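Long-range contact in anthranilate synthase component I (Streptococcus pneumoniae serotype 4, PDB 5KCK), which is component one of anthranilate synthase, a mixed helix-and-strand protein with a chorismate binding enzyme family region: residues N237-Y250 with D404-N416. Numbering follows the deposited sequence.
Sequences NPSNYLYFYDFGDY and DLAIAIRTMILKN
The ring of Tyr241 receives the methyl group of Ala406 over one face, in a CH-pi contact with Ala406 CB 3.6 Å from the centroid of the Tyr241 ring and 17° off the normal, while the carboxylate of Asp404 meets its edge. There the Tyr241 OH donates to Asp404 OD1 at 2.7 Å, on the syn side; ring and carboxylate planes stand 66° apart, and a weak bond to Ser259 OG adds a second partner at the hydroxyl. Asp404 and Ala406, alternate residues of strand 403-407, thus hold one tyrosine by edge and by face.

Tyr243 meets the second segment by its edge alone. With CG between the backbone N and the carbonyl carbon (chi1 39°), the ring reaches over to Thr411, whose OG1 lies in the ring plane and accepts from Tyr243 OH at 2.6 Å. Thr411 OG1 in turn donates to Ile409 O, 2.8 Å away and above the carbonyl plane, so a short relay runs from the phenol into the link 408-410 that joins strands 403-407 and 411-415.

At the far end, Tyr250 CB packs against Lys415 CG at 3.6 Å, while the Tyr250 hydroxyl is hydrogen-bonded to His122 ND1.

Strands 242-246 and 411-415 both flank strand 250-254 in an antiparallel sheet, which strand 242-246 continues into the second subunit; strand 403-407 belongs to another sheet. Tyr241 bridges the two sheets, while Tyr243 ties strands 242-246 and 411-415 across strand 250-254, within the chorismate binding enzyme family region.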
loop_
_atom_site.group_PDB
_atom_site.type_symbol
_atom_site.label_atom_id
_atom_site.label_comp_id
_atom_site.label_asym_id
_atom_site.label_seq_id
_atom_site.Cartn_x
_atom_site.Cartn_y
_atom_site.Cartn_z
ATOM N N ASN A 237 12.624 6.104 1.337
ATOM C CA ASN A 237 13.442 4.992 0.840
ATOM C C ASN A 237 12.751 3.667 1.113
ATOM O O ASN A 237 13.235 2.844 1.895
ATOM C CB ASN A 237 14.834 5.009 1.473
ATOM C CG ASN A 237 15.637 6.221 1.068
ATOM O OD1 ASN A 237 15.481 7.300 1.641
ATOM N ND2 ASN A 237 16.498 6.057 0.073
ATOM N N PRO A 238 11.623 3.416 0.466
ATOM C CA PRO A 238 10.948 2.126 0.659
ATOM C C PRO A 238 11.708 0.955 0.041
ATOM O O PRO A 238 11.509 0.619 -1.133
ATOM C CB PRO A 238 9.590 2.344 -0.023
ATOM C CG PRO A 238 9.864 3.378 -1.062
ATOM C CD PRO A 238 10.899 4.291 -0.477
ATOM N N SER A 239 12.571 0.319 0.831
ATOM C CA SER A 239 13.367 -0.820 0.396
ATOM C C SER A 239 12.780 -2.116 0.931
ATOM O O SER A 239 11.958 -2.124 1.851
ATOM C CB SER A 239 14.819 -0.687 0.869
ATOM O OG SER A 239 15.425 0.486 0.351
ATOM N N ASN A 240 13.239 -3.232 0.355
ATOM C CA ASN A 240 12.914 -4.546 0.902
ATOM C C ASN A 240 13.356 -4.691 2.349
ATOM O O ASN A 240 12.877 -5.599 3.040
ATOM C CB ASN A 240 13.560 -5.652 0.070
ATOM C CG ASN A 240 12.631 -6.196 -0.984
ATOM O OD1 ASN A 240 11.415 -6.016 -0.907
ATOM N ND2 ASN A 240 13.196 -6.876 -1.976
ATOM N N TYR A 241 14.261 -3.824 2.817
ATOM C CA TYR A 241 14.781 -3.876 4.178
ATOM C C TYR A 241 14.767 -2.482 4.779
ATOM O O TYR A 241 15.522 -1.605 4.348
ATOM C CB TYR A 241 16.192 -4.447 4.205
ATOM C CG TYR A 241 16.266 -5.817 3.612
ATOM C CD1 TYR A 241 15.931 -6.929 4.368
ATOM C CD2 TYR A 241 16.648 -6.006 2.293
ATOM C CE1 TYR A 241 15.992 -8.200 3.839
ATOM C CE2 TYR A 241 16.708 -7.285 1.747
ATOM C CZ TYR A 241 16.384 -8.374 2.537
ATOM O OH TYR A 241 16.429 -9.651 2.035
ATOM N N LEU A 242 13.908 -2.285 5.766
ATOM C CA LEU A 242 13.946 -1.122 6.635
ATOM C C LEU A 242 14.080 -1.617 8.065
ATOM O O LEU A 242 13.492 -2.642 8.428
ATOM C CB LEU A 242 12.692 -0.269 6.471
ATOM C CG LEU A 242 12.614 0.507 5.161
ATOM C CD1 LEU A 242 11.160 0.724 4.784
ATOM C CD2 LEU A 242 13.320 1.828 5.326
ATOM N N TYR A 243 14.867 -0.910 8.873
ATOM C CA TYR A 243 15.123 -1.405 10.216
ATOM C C TYR A 243 15.571 -0.269 11.122
ATOM O O TYR A 243 16.361 0.598 10.727
ATOM C CB TYR A 243 16.165 -2.539 10.211
ATOM C CG TYR A 243 17.294 -2.323 9.242
ATOM C CD1 TYR A 243 18.431 -1.615 9.620
ATOM C CD2 TYR A 243 17.224 -2.814 7.940
ATOM C CE1 TYR A 243 19.472 -1.406 8.741
ATOM C CE2 TYR A 243 18.269 -2.604 7.040
ATOM C CZ TYR A 243 19.390 -1.897 7.451
ATOM O OH TYR A 243 20.432 -1.672 6.577
ATOM N N PHE A 244 15.027 -0.281 12.333
ATOM C CA PHE A 244 15.452 0.575 13.431
ATOM C C PHE A 244 15.740 -0.362 14.603
ATOM O O PHE A 244 14.812 -0.939 15.178
ATOM C CB PHE A 244 14.365 1.607 13.766
ATOM C CG PHE A 244 14.742 2.581 14.854
ATOM C CD1 PHE A 244 15.340 3.796 14.542
ATOM C CD2 PHE A 244 14.471 2.296 16.184
ATOM C CE1 PHE A 244 15.684 4.713 15.547
ATOM C CE2 PHE A 244 14.807 3.206 17.200
ATOM C CZ PHE A 244 15.423 4.411 16.880
ATOM N N TYR A 245 17.018 -0.561 14.926
ATOM C CA TYR A 245 17.432 -1.432 16.025
ATOM C C TYR A 245 17.939 -0.577 17.176
ATOM O O TYR A 245 18.909 0.167 17.010
ATOM C CB TYR A 245 18.542 -2.397 15.608
ATOM C CG TYR A 245 18.178 -3.481 14.620
ATOM C CD1 TYR A 245 16.883 -3.628 14.140
ATOM C CD2 TYR A 245 19.152 -4.379 14.176
ATOM C CE1 TYR A 245 16.566 -4.637 13.229
ATOM C CE2 TYR A 245 18.851 -5.388 13.275
ATOM C CZ TYR A 245 17.563 -5.508 12.799
ATOM O OH TYR A 245 17.274 -6.514 11.901
ATOM N N ASP A 246 17.318 -0.706 18.344
ATOM C CA ASP A 246 17.762 0.017 19.533
ATOM C C ASP A 246 18.511 -0.955 20.438
ATOM O O ASP A 246 17.898 -1.770 21.130
ATOM C CB ASP A 246 16.594 0.658 20.273
ATOM C CG ASP A 246 17.063 1.576 21.402
ATOM O OD1 ASP A 246 18.288 1.644 21.651
ATOM O OD2 ASP A 246 16.214 2.226 22.047
ATOM N N PHE A 247 19.836 -0.844 20.459
ATOM C CA PHE A 247 20.647 -1.670 21.337
ATOM C C PHE A 247 20.933 -0.989 22.667
ATOM O O PHE A 247 21.721 -1.509 23.460
ATOM C CB PHE A 247 21.954 -2.066 20.638
ATOM C CG PHE A 247 21.766 -3.034 19.492
ATOM C CD1 PHE A 247 21.617 -4.390 19.730
ATOM C CD2 PHE A 247 21.740 -2.587 18.181
ATOM C CE1 PHE A 247 21.442 -5.283 18.686
ATOM C CE2 PHE A 247 21.571 -3.479 17.128
ATOM C CZ PHE A 247 21.417 -4.828 17.386
ATOM N N GLY A 248 20.309 0.154 22.934
ATOM C CA GLY A 248 20.517 0.822 24.199
ATOM C C GLY A 248 21.545 1.924 24.105
ATOM O O GLY A 248 21.186 3.103 24.037
ATOM N N ASP A 249 22.827 1.571 24.105
ATOM C CA ASP A 249 23.863 2.586 23.977
ATOM C C ASP A 249 24.234 2.865 22.523
ATOM O O ASP A 249 25.074 3.733 22.271
ATOM C CB ASP A 249 25.113 2.197 24.782
ATOM C CG ASP A 249 25.675 0.847 24.384
ATOM O OD1 ASP A 249 24.906 -0.004 23.888
ATOM O OD2 ASP A 249 26.891 0.635 24.576
ATOM N N TYR A 250 23.634 2.162 21.568
ATOM C CA TYR A 250 23.768 2.533 20.168
ATOM C C TYR A 250 22.534 2.058 19.417
ATOM O O TYR A 250 21.800 1.179 19.877
ATOM C CB TYR A 250 25.057 1.983 19.535
ATOM C CG TYR A 250 25.102 0.486 19.326
ATOM C CD1 TYR A 250 25.418 -0.371 20.371
ATOM C CD2 TYR A 250 24.862 -0.073 18.067
ATOM C CE1 TYR A 250 25.472 -1.746 20.181
ATOM C CE2 TYR A 250 24.923 -1.453 17.865
ATOM C CZ TYR A 250 25.226 -2.283 18.931
ATOM O OH TYR A 250 25.279 -3.651 18.767
ATOM N N ASP A 404 16.724 -14.273 6.914
ATOM C CA ASP A 404 16.700 -13.248 5.877
ATOM C C ASP A 404 17.648 -12.128 6.281
ATOM O O ASP A 404 17.425 -11.462 7.293
ATOM C CB ASP A 404 15.280 -12.725 5.662
ATOM C CG ASP A 404 15.164 -11.846 4.436
ATOM O OD1 ASP A 404 16.153 -11.760 3.676
ATOM O OD2 ASP A 404 14.083 -11.245 4.238
ATOM N N LEU A 405 18.703 -11.926 5.493
ATOM C CA LEU A 405 19.772 -10.998 5.835
ATOM C C LEU A 405 19.978 -9.989 4.713
ATOM O O LEU A 405 20.142 -10.372 3.550
ATOM C CB LEU A 405 21.078 -11.754 6.102
ATOM C CG LEU A 405 21.137 -12.609 7.370
ATOM C CD1 LEU A 405 22.468 -13.312 7.439
ATOM C CD2 LEU A 405 20.915 -11.749 8.615
ATOM N N ALA A 406 19.985 -8.707 5.067
ATOM C CA ALA A 406 20.343 -7.642 4.140
ATOM C C ALA A 406 21.836 -7.320 4.224
ATOM O O ALA A 406 22.467 -7.462 5.277
ATOM C CB ALA A 406 19.529 -6.381 4.436
ATOM N N ILE A 407 22.398 -6.875 3.099
ATOM C CA ILE A 407 23.733 -6.281 3.109
ATOM C C ILE A 407 23.687 -4.952 3.854
ATOM O O ILE A 407 22.848 -4.093 3.561
ATOM C CB ILE A 407 24.241 -6.065 1.677
ATOM C CG1 ILE A 407 24.154 -7.351 0.846
ATOM C CG2 ILE A 407 25.670 -5.509 1.705
ATOM C CD1 ILE A 407 24.484 -7.110 -0.624
ATOM N N ALA A 408 24.616 -4.748 4.792
ATOM C CA ALA A 408 24.600 -3.539 5.626
ATOM C C ALA A 408 25.241 -2.357 4.884
ATOM O O ALA A 408 26.309 -1.850 5.224
ATOM C CB ALA A 408 25.277 -3.809 6.963
ATOM N N ILE A 409 24.560 -1.929 3.828
ATOM C CA ILE A 409 24.838 -0.660 3.174
ATOM C C ILE A 409 23.646 0.249 3.427
ATOM O O ILE A 409 22.592 -0.186 3.888
ATOM C CB ILE A 409 25.090 -0.810 1.663
ATOM C CG1 ILE A 409 23.862 -1.414 0.994
ATOM C CG2 ILE A 409 26.354 -1.622 1.379
ATOM C CD1 ILE A 409 24.054 -1.692 -0.476
ATOM N N ARG A 410 23.815 1.527 3.094
ATOM C CA ARG A 410 22.786 2.535 3.342
ATOM C C ARG A 410 22.288 2.442 4.782
ATOM O O ARG A 410 21.089 2.500 5.068
ATOM C CB ARG A 410 21.640 2.401 2.343
ATOM C CG ARG A 410 22.057 2.616 0.896
ATOM C CD ARG A 410 21.486 3.920 0.372
ATOM N NE ARG A 410 20.043 3.951 0.567
ATOM C CZ ARG A 410 19.169 3.406 -0.272
ATOM N NH1 ARG A 410 19.593 2.799 -1.374
ATOM N NH2 ARG A 410 17.870 3.466 -0.011
ATOM N N THR A 411 23.229 2.281 5.698
ATOM C CA THR A 411 22.934 2.040 7.099
ATOM C C THR A 411 23.665 3.072 7.940
ATOM O O THR A 411 24.857 3.318 7.729
ATOM C CB THR A 411 23.353 0.624 7.491
ATOM O OG1 THR A 411 22.588 -0.316 6.725
ATOM C CG2 THR A 411 23.126 0.378 8.972
HETATM N N MSE A 412 22.949 3.674 8.880
HETATM C CA MSE A 412 23.523 4.652 9.791
HETATM C C MSE A 412 23.696 4.077 11.206
HETATM O O MSE A 412 22.824 3.377 11.716
HETATM C CB MSE A 412 22.641 5.907 9.818
HETATM C CG MSE A 412 23.080 6.999 10.766
HETATM SE SE MSE A 412 21.766 8.479 10.817
HETATM C CE MSE A 412 21.998 9.126 8.980
ATOM N N ILE A 413 24.822 4.385 11.840
ATOM C CA ILE A 413 25.099 3.975 13.210
ATOM C C ILE A 413 25.052 5.212 14.094
ATOM O O ILE A 413 25.766 6.191 13.839
ATOM C CB ILE A 413 26.471 3.288 13.340
ATOM C CG1 ILE A 413 26.685 2.255 12.227
ATOM C CG2 ILE A 413 26.627 2.679 14.723
ATOM C CD1 ILE A 413 25.589 1.245 12.127
ATOM N N LEU A 414 24.246 5.152 15.150
ATOM C CA LEU A 414 24.183 6.206 16.162
ATOM C C LEU A 414 24.854 5.695 17.429
ATOM O O LEU A 414 24.341 4.786 18.088
ATOM C CB LEU A 414 22.742 6.623 16.440
ATOM C CG LEU A 414 22.302 7.840 15.627
ATOM C CD1 LEU A 414 22.306 7.526 14.157
ATOM C CD2 LEU A 414 20.940 8.286 16.063
ATOM N N LYS A 415 25.996 6.282 17.766
ATOM C CA LYS A 415 26.769 5.856 18.923
ATOM C C LYS A 415 27.752 6.963 19.270
ATOM O O LYS A 415 28.174 7.725 18.397
ATOM C CB LYS A 415 27.507 4.540 18.636
ATOM C CG LYS A 415 28.103 3.847 19.852
ATOM C CD LYS A 415 28.783 2.541 19.450
ATOM C CE LYS A 415 29.272 1.778 20.672
ATOM N NZ LYS A 415 30.056 2.640 21.613
ATOM N N ASN A 416 28.111 7.045 20.554
ATOM C CA ASN A 416 29.076 8.038 21.034
ATOM C C ASN A 416 28.589 9.460 20.768
ATOM O O ASN A 416 29.391 10.372 20.553
ATOM C CB ASN A 416 30.459 7.822 20.406
ATOM C CG ASN A 416 30.888 6.364 20.424
ATOM O OD1 ASN A 416 30.812 5.695 21.454
ATOM N ND2 ASN A 416 31.332 5.860 19.272
#